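Endo-1,3-beta-glucanase, family GH16 (Zobellia galactanivorans, PDB 5FUI) is a marine laminarinase, hydrolysing beta-1,3-glucan, whose C-terminal family 6 carbohydrate-binding module binds laminarin, probably at more than one site. Local coordinates at residues E27-G32 and Q96-V101; Y62-A67 and W123-I128; E14-L19 and G32-G37. All blocks are in the same frame, centred on the assembly; numbering follows the deposited sequence.

Contact 1 (E27-G32 and Q96-V101); sequences EPCSEG and QNWTTV
The type I beta turn from Cys-29 to Gly-32, which follows strand 25-28, is set against the indole of Trp-98 near one end of strand 97-107. Three consecutive turn residues touch that ring. Cys-29 SG lies 4.4 Å from the centroid of the six-membered ring of Trp-98 and 40° off its normal, an oblique sulfur-aromatic contact in which CZ2 is the nearest ring atom. With SG opposite the backbone N across the CA-CB bond (chi1 177°), the thiol is brought to the indole and also under the turn, where Glu-31 N donates a hydrogen bond to Cys-29 SG at 3.5 Å. The sulfur therefore serves the ring and the turn together, and the turn itself is closed by Gly-32 N to Cys-29 O at 2.9 Å.

Ser-30 comes in at the rim of the indole: its OG lies in the ring plane, 3.1 Å from Trp-98 NE1. This bond is weak, because the N-H points well aside from the oxygen, with an angle of only 128°. The methylene of Gln-96 flanks the same hydroxyl, CB to Ser-30 OG being 3.5 Å.

In this lectin-like beta-sandwich, strand 97-107 is an outermost strand of the four-stranded sheet, so the turn covers an indole at the sheet's margin, close to the surface. Glu-31 provides the third touch. Its extended chain runs obliquely past the pyrrole end of Trp-98, CD reaching CD1 at 3.6 Å, with OE2 3.3 Å from the CB of Trp-98. The carboxylate itself is held by Arg-63 and Asn-126. Glu-27, beside Gln-96, has its OE2 hydrogen-bonded to Asn-35 ND2.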
loop_
_atom_site.group_PDB
_atom_site.type_symbol
_atom_site.label_atom_id
_atom_site.label_comp_id
_atom_site.label_asym_id
_atom_site.label_seq_id
_atom_site.Cartn_x
_atom_site.Cartn_y
_atom_site.Cartn_z
ATOM N N GLU A 27 9.845 6.171 -9.019
ATOM C CA GLU A 27 10.715 5.698 -10.101
ATOM C C GLU A 27 9.810 5.115 -11.187
ATOM O O GLU A 27 8.676 4.745 -10.922
ATOM C CB GLU A 27 11.742 4.665 -9.630
ATOM C CG GLU A 27 11.069 3.403 -9.090
ATOM C CD GLU A 27 12.047 2.337 -8.706
ATOM O OE1 GLU A 27 13.163 2.280 -9.284
ATOM O OE2 GLU A 27 11.719 1.473 -7.850
ATOM N N PRO A 28 10.268 5.093 -12.462
ATOM C CA PRO A 28 9.434 4.505 -13.511
ATOM C C PRO A 28 9.194 3.019 -13.225
ATOM O O PRO A 28 10.088 2.331 -12.787
ATOM C CB PRO A 28 10.279 4.692 -14.800
ATOM C CG PRO A 28 11.474 5.442 -14.396
ATOM C CD PRO A 28 11.536 5.628 -12.954
ATOM N N CYS A 29 7.965 2.591 -13.474
ATOM C CA CYS A 29 7.577 1.218 -13.110
ATOM C C CYS A 29 7.484 0.419 -14.467
ATOM O O CYS A 29 6.926 0.938 -15.456
ATOM C CB CYS A 29 6.214 1.295 -12.409
ATOM S SG CYS A 29 5.533 -0.308 -11.970
ATOM N N SER A 30 7.887 -0.827 -14.414
ATOM C CA SER A 30 7.807 -1.725 -15.584
ATOM C C SER A 30 6.401 -1.989 -16.034
ATOM O O SER A 30 6.197 -2.390 -17.176
ATOM C CB SER A 30 8.516 -3.067 -15.307
ATOM O OG SER A 30 7.822 -3.803 -14.285
ATOM N N GLU A 31 5.432 -1.771 -15.145
ATOM C CA GLU A 31 4.004 -1.930 -15.452
ATOM C C GLU A 31 3.336 -0.656 -15.933
ATOM O O GLU A 31 2.108 -0.628 -16.082
ATOM C CB GLU A 31 3.247 -2.524 -14.252
ATOM C CG GLU A 31 3.854 -3.872 -13.910
ATOM C CD GLU A 31 3.025 -4.753 -12.957
ATOM O OE1 GLU A 31 2.284 -4.220 -12.114
ATOM O OE2 GLU A 31 3.135 -5.973 -13.078
ATOM N N GLY A 32 4.166 0.376 -16.194
ATOM C CA GLY A 32 3.700 1.690 -16.659
ATOM C C GLY A 32 3.550 2.613 -15.461
ATOM O O GLY A 32 3.429 2.179 -14.309
ATOM N N GLN A 96 11.460 -5.133 -10.082
ATOM C CA GLN A 96 10.312 -4.957 -10.973
ATOM C C GLN A 96 9.686 -6.283 -11.306
ATOM O O GLN A 96 9.149 -6.450 -12.348
ATOM C CB GLN A 96 10.655 -4.121 -12.248
ATOM C CG GLN A 96 11.242 -2.735 -11.992
ATOM C CD GLN A 96 10.215 -1.717 -11.541
ATOM O OE1 GLN A 96 10.573 -0.807 -10.754
ATOM N NE2 GLN A 96 9.047 -1.776 -12.048
ATOM N N ASN A 97 9.790 -7.219 -10.387
ATOM C CA ASN A 97 9.046 -8.472 -10.480
ATOM C C ASN A 97 7.811 -8.310 -9.593
ATOM O O ASN A 97 7.942 -8.348 -8.388
ATOM C CB ASN A 97 9.866 -9.684 -10.004
ATOM C CG ASN A 97 10.974 -10.051 -10.952
ATOM O OD1 ASN A 97 11.719 -10.974 -10.661
ATOM N ND2 ASN A 97 11.080 -9.404 -12.009
ATOM N N TRP A 98 6.657 -8.063 -10.182
ATOM C CA TRP A 98 5.496 -7.637 -9.359
ATOM C C TRP A 98 4.595 -8.781 -9.046
ATOM O O TRP A 98 4.472 -9.752 -9.823
ATOM C CB TRP A 98 4.704 -6.587 -10.185
ATOM C CG TRP A 98 5.543 -5.386 -10.397
ATOM C CD1 TRP A 98 6.328 -5.074 -11.528
ATOM C CD2 TRP A 98 5.744 -4.336 -9.418
ATOM N NE1 TRP A 98 7.034 -3.900 -11.283
ATOM C CE2 TRP A 98 6.726 -3.413 -10.017
ATOM C CE3 TRP A 98 5.222 -4.053 -8.158
ATOM C CZ2 TRP A 98 7.178 -2.270 -9.337
ATOM C CZ3 TRP A 98 5.758 -2.932 -7.461
ATOM C CH2 TRP A 98 6.666 -2.028 -8.060
ATOM N N THR A 99 3.923 -8.675 -7.878
ATOM C CA THR A 99 2.939 -9.652 -7.445
ATOM C C THR A 99 1.864 -8.929 -6.636
ATOM O O THR A 99 2.111 -7.797 -6.169
ATOM C CB THR A 99 3.643 -10.804 -6.622
ATOM O OG1 THR A 99 2.702 -11.891 -6.582
ATOM C CG2 THR A 99 3.994 -10.311 -5.182
ATOM N N THR A 100 0.707 -9.538 -6.485
ATOM C CA THR A 100 -0.360 -8.890 -5.722
ATOM C C THR A 100 -0.681 -9.630 -4.438
ATOM O O THR A 100 -1.033 -10.824 -4.452
ATOM C CB THR A 100 -1.633 -8.825 -6.581
ATOM O OG1 THR A 100 -1.327 -8.121 -7.815
ATOM C CG2 THR A 100 -2.723 -7.983 -5.873
ATOM N N VAL A 101 -0.433 -8.950 -3.306
ATOM C CA VAL A 101 -0.839 -9.519 -2.010
ATOM C C VAL A 101 -2.099 -8.786 -1.558
ATOM O O VAL A 101 -2.474 -7.729 -2.091
ATOM C CB VAL A 101 0.311 -9.420 -0.950
ATOM C CG1 VAL A 101 1.531 -10.282 -1.423
ATOM C CG2 VAL A 101 0.683 -7.919 -0.695
#

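Contact 2 (Y62-A67 and W123-I128); sequences YRVASA and WNINWI. With MG (magnesium ion), chain E.
Arg-63 faces two residues of the antiparallel strand 124-128 at once: its O accepts from Asn-126 N at 2.8 Å, while its N donates to Trp-127 O at 3.0 Å. Both bonds are nearly straight, and with Asn-126 twisted to a psi of -48° the geometry fits a classic-type beta bulge, although Trp-127 N, buried here, makes no bond. Asn-126 O and OD1 each hold the magnesium ion at 2.4 Å, and ND2 donates to Glu-31 OE1. Beyond the bulge, regular pairing returns: Asn-124 N donates to Ala-65 O at 2.8 Å, and Ala-65 N to Asn-124 O at 3.1 Å. Tyr-62 OH is satisfied by Gln-103 OE1, and Ser-66 OG by Gly-122 O.

Arg-63 CB stands over the six-membered ring of Trp-127, 3.4 Å from its centroid and 12° off the normal, a CH-pi contact. The guanidinium runs on past the ring nearly parallel to it (planes 7° apart) but displaced from its plane; NH2 makes a salt bridge to Glu-31 OE2 and NH1 a hydrogen bond to Thr-100. A serine in place of Trp-127 would probably leave the arginine's aliphatic chain without its flat support, freeing the guanidinium to swing from these partners.

Tyr-62, Val-64, Ile-125 and Ile-128 point to the other face, where Leu-116 of strand 110-118 meets Tyr-62, Ile-125 and Ile-128, and Phe-114 meets Tyr-62; strands 97-107 and 10-14 flank this central pair.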
loop_
_atom_site.group_PDB
_atom_site.type_symbol
_atom_site.label_atom_id
_atom_site.label_comp_id
_atom_site.label_asym_id
_atom_site.label_seq_id
_atom_site.Cartn_x
_atom_site.Cartn_y
_atom_site.Cartn_z
ATOM N N TYR A 62 -2.465 -5.116 -2.970
ATOM C CA TYR A 62 -1.256 -4.312 -3.048
ATOM C C TYR A 62 -0.335 -4.913 -4.080
ATOM O O TYR A 62 0.048 -6.095 -3.977
ATOM C CB TYR A 62 -0.495 -4.239 -1.667
ATOM C CG TYR A 62 -1.376 -3.729 -0.548
ATOM C CD1 TYR A 62 -2.197 -4.546 0.174
ATOM C CD2 TYR A 62 -1.389 -2.340 -0.259
ATOM C CE1 TYR A 62 -2.994 -4.018 1.203
ATOM C CE2 TYR A 62 -2.189 -1.798 0.765
ATOM C CZ TYR A 62 -2.979 -2.640 1.452
ATOM O OH TYR A 62 -3.731 -2.127 2.475
ATOM N N ARG A 63 -0.005 -4.119 -5.103
ATOM C CA ARG A 63 0.883 -4.559 -6.201
ATOM C C ARG A 63 2.281 -4.209 -5.827
ATOM O O ARG A 63 2.675 -3.035 -5.786
ATOM C CB ARG A 63 0.428 -3.949 -7.514
ATOM C CG ARG A 63 1.152 -4.428 -8.801
ATOM C CD ARG A 63 0.758 -5.905 -9.006
ATOM N NE ARG A 63 1.280 -6.382 -10.304
ATOM C CZ ARG A 63 1.184 -7.655 -10.701
ATOM N NH1 ARG A 63 0.599 -8.594 -9.914
ATOM N NH2 ARG A 63 1.713 -8.027 -11.889
ATOM N N VAL A 64 3.039 -5.243 -5.448
ATOM C CA VAL A 64 4.352 -5.076 -4.731
ATOM C C VAL A 64 5.477 -5.875 -5.400
ATOM O O VAL A 64 5.212 -6.832 -6.130
ATOM C CB VAL A 64 4.253 -5.484 -3.229
ATOM C CG1 VAL A 64 3.308 -4.484 -2.509
ATOM C CG2 VAL A 64 3.783 -6.926 -3.035
ATOM N N ALA A 65 6.733 -5.505 -5.123
ATOM C CA ALA A 65 7.882 -6.274 -5.574
ATOM C C ALA A 65 8.968 -6.201 -4.546
ATOM O O ALA A 65 9.067 -5.188 -3.788
ATOM C CB ALA A 65 8.406 -5.600 -6.857
ATOM N N SER A 66 9.890 -7.216 -4.581
ATOM C CA SER A 66 11.074 -7.084 -3.718
ATOM C C SER A 66 12.097 -8.077 -4.228
ATOM O O SER A 66 11.758 -9.215 -4.581
ATOM C CB SER A 66 10.785 -7.404 -2.244
ATOM O OG SER A 66 12.012 -7.252 -1.525
ATOM N N ALA A 67 13.361 -7.620 -4.228
ATOM C CA ALA A 67 14.465 -8.564 -4.480
ATOM C C ALA A 67 15.004 -9.240 -3.220
ATOM O O ALA A 67 15.984 -10.068 -3.348
ATOM C CB ALA A 67 15.580 -7.873 -5.257
ATOM N N TRP A 123 11.129 -3.041 -0.136
ATOM C CA TRP A 123 10.000 -3.427 -0.983
ATOM C C TRP A 123 9.547 -2.230 -1.776
ATOM O O TRP A 123 9.850 -1.051 -1.422
ATOM C CB TRP A 123 8.825 -4.032 -0.148
ATOM C CG TRP A 123 8.346 -3.082 0.955
ATOM C CD1 TRP A 123 8.965 -2.879 2.173
ATOM C CD2 TRP A 123 7.192 -2.177 0.914
ATOM N NE1 TRP A 123 8.245 -1.960 2.941
ATOM C CE2 TRP A 123 7.177 -1.483 2.170
ATOM C CE3 TRP A 123 6.188 -1.879 -0.037
ATOM C CZ2 TRP A 123 6.212 -0.532 2.472
ATOM C CZ3 TRP A 123 5.180 -0.949 0.328
ATOM C CH2 TRP A 123 5.224 -0.294 1.554
ATOM N N ASN A 124 8.915 -2.553 -2.938
ATOM C CA ASN A 124 8.366 -1.492 -3.848
ATOM C C ASN A 124 6.861 -1.639 -3.923
ATOM O O ASN A 124 6.341 -2.802 -3.721
ATOM C CB ASN A 124 8.906 -1.639 -5.250
ATOM C CG ASN A 124 10.408 -1.335 -5.388
ATOM O OD1 ASN A 124 11.031 -1.812 -6.386
ATOM N ND2 ASN A 124 10.992 -0.650 -4.459
ATOM N N ILE A 125 6.121 -0.578 -4.253
ATOM C CA ILE A 125 4.691 -0.733 -4.485
ATOM C C ILE A 125 4.223 0.145 -5.656
ATOM O O ILE A 125 4.612 1.307 -5.762
ATOM C CB ILE A 125 3.908 -0.431 -3.167
ATOM C CG1 ILE A 125 2.419 -0.549 -3.454
ATOM C CG2 ILE A 125 4.287 1.009 -2.607
ATOM C CD1 ILE A 125 1.585 -0.658 -2.169
ATOM N N ASN A 126 3.382 -0.450 -6.491
ATOM C CA ASN A 126 2.895 0.163 -7.713
ATOM C C ASN A 126 1.495 0.824 -7.474
ATOM O O ASN A 126 1.282 2.023 -7.807
ATOM C CB ASN A 126 2.822 -0.890 -8.857
ATOM C CG ASN A 126 2.324 -0.342 -10.179
ATOM O OD1 ASN A 126 2.199 0.846 -10.375
ATOM N ND2 ASN A 126 2.050 -1.258 -11.131
ATOM N N TRP A 127 0.588 0.066 -6.842
ATOM C CA TRP A 127 -0.760 0.570 -6.606
ATOM C C TRP A 127 -1.398 -0.273 -5.506
ATOM O O TRP A 127 -0.894 -1.296 -5.082
ATOM C CB TRP A 127 -1.660 0.549 -7.910
ATOM C CG TRP A 127 -1.644 -0.682 -8.736
ATOM C CD1 TRP A 127 -1.058 -0.834 -10.002
ATOM C CD2 TRP A 127 -2.266 -1.965 -8.410
ATOM N NE1 TRP A 127 -1.276 -2.147 -10.469
ATOM C CE2 TRP A 127 -2.009 -2.855 -9.565
ATOM C CE3 TRP A 127 -3.029 -2.473 -7.309
ATOM C CZ2 TRP A 127 -2.515 -4.143 -9.635
ATOM C CZ3 TRP A 127 -3.465 -3.817 -7.394
ATOM C CH2 TRP A 127 -3.196 -4.621 -8.502
ATOM N N ILE A 128 -2.541 0.264 -5.066
ATOM C CA ILE A 128 -3.441 -0.318 -4.102
ATOM C C ILE A 128 -4.828 -0.445 -4.790
ATOM O O ILE A 128 -5.238 0.478 -5.531
ATOM C CB ILE A 128 -3.589 0.554 -2.814
ATOM C CG1 ILE A 128 -2.212 0.866 -2.186
ATOM C CG2 ILE A 128 -4.531 -0.138 -1.813
ATOM C CD1 ILE A 128 -1.783 2.304 -2.394
HETATM MG MG MG E . 1.906 3.123 -9.825
HETATM O O HOH W 1 1.369 3.887 -11.969
#

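Contact 3 (E14-L19 and G32-G37); sequences EAESYL and GGENVG. With MG (magnesium ion), chain E.
Glu-16 OE2 is gripped by two waters that both reach across to Glu-34. One donates to Glu-16 OE2 at 2.8 Å and, over the same length, to Glu-34 OE1, bridging two carboxylates whose planes stand 81° apart. The other also donates to Glu-16 OE2, is itself bound to the magnesium ion, and is only weakly placed to accept from Glu-34 N.

The other oxygen of the carboxylate, Glu-16 OE1, binds the metal directly at 2.4 Å. A first torsion that sets CG between the backbone N and the carbonyl carbon (chi1 74°), followed by a bend at chi2 (-89°), turns the side chain past Glu-34 to the ion. From strand 34-37 the ligand is a main-chain oxygen, Glu-34 O, 2.3 Å from the magnesium. Glu-14 OE1 adds a bond of 2.5 Å, and Asn-126, through O and OD1, completes six ligands with the bound water. Glu-16 OE1 and Glu-34 O come within 3.1 Å of each other, two acceptors with no proton between them, which the shared cation accounts for.

Beside the site the contact turns apolar. Val-36 CG2 sits 4.0 Å from Ala-15 CB and meets the edge of the Tyr-18 ring, in its plane, 3.9 Å from CE2.

All six ligands are oxygens, three of them from carboxylate or amide side chains, and the bonds are somewhat long for magnesium. Such a shell would also suit calcium, the ion commonly found in family 6 modules; either cation would probably offset the negative charge gathered by Glu-14 and Glu-16 and tie the loop to the strand.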
loop_
_atom_site.group_PDB
_atom_site.type_symbol
_atom_site.label_atom_id
_atom_site.label_comp_id
_atom_site.label_asym_id
_atom_site.label_seq_id
_atom_site.Cartn_x
_atom_site.Cartn_y
_atom_site.Cartn_z
ATOM N N GLU A 14 -3.105 4.809 -7.267
ATOM C CA GLU A 14 -1.726 4.651 -7.722
ATOM C C GLU A 14 -0.842 4.982 -6.527
ATOM O O GLU A 14 -1.091 5.958 -5.828
ATOM C CB GLU A 14 -1.365 5.548 -8.947
ATOM C CG GLU A 14 -2.153 5.115 -10.179
ATOM C CD GLU A 14 -1.736 3.645 -10.634
ATOM O OE1 GLU A 14 -0.582 3.150 -10.329
ATOM O OE2 GLU A 14 -2.533 2.996 -11.319
ATOM N N ALA A 15 0.123 4.136 -6.215
ATOM C CA ALA A 15 0.868 4.306 -4.945
ATOM C C ALA A 15 1.650 5.643 -4.941
ATOM O O ALA A 15 2.008 6.152 -3.866
ATOM C CB ALA A 15 1.813 3.107 -4.703
ATOM N N GLU A 16 2.053 6.110 -6.163
ATOM C CA GLU A 16 2.846 7.344 -6.289
ATOM C C GLU A 16 1.966 8.596 -6.057
ATOM O O GLU A 16 2.468 9.687 -6.122
ATOM C CB GLU A 16 3.595 7.345 -7.627
ATOM C CG GLU A 16 2.722 7.608 -8.852
ATOM C CD GLU A 16 2.125 6.344 -9.459
ATOM O OE1 GLU A 16 2.017 5.275 -8.778
ATOM O OE2 GLU A 16 1.792 6.354 -10.669
ATOM N N SER A 17 0.665 8.425 -5.848
ATOM C CA SER A 17 -0.306 9.533 -5.715
ATOM C C SER A 17 -0.450 10.033 -4.308
ATOM O O SER A 17 -1.372 10.812 -4.005
ATOM C CB SER A 17 -1.663 9.121 -6.308
ATOM O OG SER A 17 -2.370 8.257 -5.410
ATOM N N TYR A 18 0.462 9.633 -3.423
ATOM C CA TYR A 18 0.339 10.053 -2.017
ATOM C C TYR A 18 0.399 11.593 -1.837
ATOM O O TYR A 18 1.034 12.275 -2.681
ATOM C CB TYR A 18 1.476 9.470 -1.151
ATOM C CG TYR A 18 2.871 9.612 -1.702
ATOM C CD1 TYR A 18 3.588 10.839 -1.614
ATOM C CD2 TYR A 18 3.505 8.517 -2.255
ATOM C CE1 TYR A 18 4.907 10.950 -2.126
ATOM C CE2 TYR A 18 4.769 8.587 -2.731
ATOM C CZ TYR A 18 5.480 9.796 -2.646
ATOM O OH TYR A 18 6.752 9.861 -3.174
ATOM N N LEU A 19 -0.302 12.127 -0.837
ATOM C CA LEU A 19 -0.169 13.598 -0.539
ATOM C C LEU A 19 1.030 13.812 0.330
ATOM O O LEU A 19 1.708 14.806 0.127
ATOM C CB LEU A 19 -1.435 14.112 0.112
ATOM C CG LEU A 19 -1.502 15.574 0.518
ATOM C CD1 LEU A 19 -1.443 16.431 -0.718
ATOM C CD2 LEU A 19 -2.827 15.851 1.281
ATOM N N GLY A 32 4.166 0.376 -16.194
ATOM C CA GLY A 32 3.700 1.690 -16.659
ATOM C C GLY A 32 3.550 2.613 -15.461
ATOM O O GLY A 32 3.429 2.179 -14.309
ATOM N N GLY A 33 3.532 3.904 -15.769
ATOM C CA GLY A 33 3.489 4.896 -14.703
ATOM C C GLY A 33 4.742 4.811 -13.809
ATOM O O GLY A 33 5.863 4.544 -14.245
ATOM N N GLU A 34 4.490 5.008 -12.528
ATOM C CA GLU A 34 5.553 5.057 -11.507
ATOM C C GLU A 34 5.240 4.013 -10.446
ATOM O O GLU A 34 4.072 3.585 -10.278
ATOM C CB GLU A 34 5.767 6.512 -10.862
ATOM C CG GLU A 34 6.300 7.496 -11.860
ATOM C CD GLU A 34 6.205 8.901 -11.243
ATOM O OE1 GLU A 34 5.054 9.391 -11.016
ATOM O OE2 GLU A 34 7.258 9.459 -10.929
ATOM N N ASN A 35 6.260 3.670 -9.690
ATOM C CA ASN A 35 6.087 2.993 -8.412
ATOM C C ASN A 35 6.851 3.715 -7.375
ATOM O O ASN A 35 7.690 4.527 -7.651
ATOM C CB ASN A 35 6.521 1.497 -8.490
ATOM C CG ASN A 35 7.988 1.281 -8.768
ATOM O OD1 ASN A 35 8.395 1.125 -9.906
ATOM N ND2 ASN A 35 8.795 1.229 -7.743
ATOM N N VAL A 36 6.485 3.458 -6.136
ATOM C CA VAL A 36 7.279 3.931 -4.938
ATOM C C VAL A 36 8.380 2.913 -4.721
ATOM O O VAL A 36 8.124 1.656 -4.627
ATOM C CB VAL A 36 6.357 4.077 -3.704
ATOM C CG1 VAL A 36 7.117 4.722 -2.584
ATOM C CG2 VAL A 36 5.232 5.005 -4.098
ATOM N N GLY A 37 9.623 3.430 -4.598
ATOM C CA GLY A 37 10.771 2.616 -4.263
ATOM C C GLY A 37 11.633 3.287 -3.178
ATOM O O GLY A 37 11.237 4.320 -2.626
HETATM MG MG MG E . 1.906 3.123 -9.825
HETATM O O HOH W 2 2.770 8.400 -12.364
HETATM O O HOH W 1 1.369 3.887 -11.969
#

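In the fold
Asn-126 is common to the metal site and to the tie with Glu-31, so all three contacts meet at one residue. The centres of contacts 1 and 2 are about 6 Å apart, and that of contact 3 is about 10 Å from each. Main-chain bonds join them further: Glu-27 O to Asn-35 N at 2.9 Å between contacts 1 and 3, Ile-125 O to Val-36 N at 2.9 Å between contacts 2 and 3. Glycerol, probably from the crystallisation liquor, is hydrogen-bonded at both Glu-27 and Asn-124 and may mark a pocket there, consistent with a sugar site. The Asn-124 side chain lies about 6 Å from a bound 2-aminomethyl-pyridine, near but not at it.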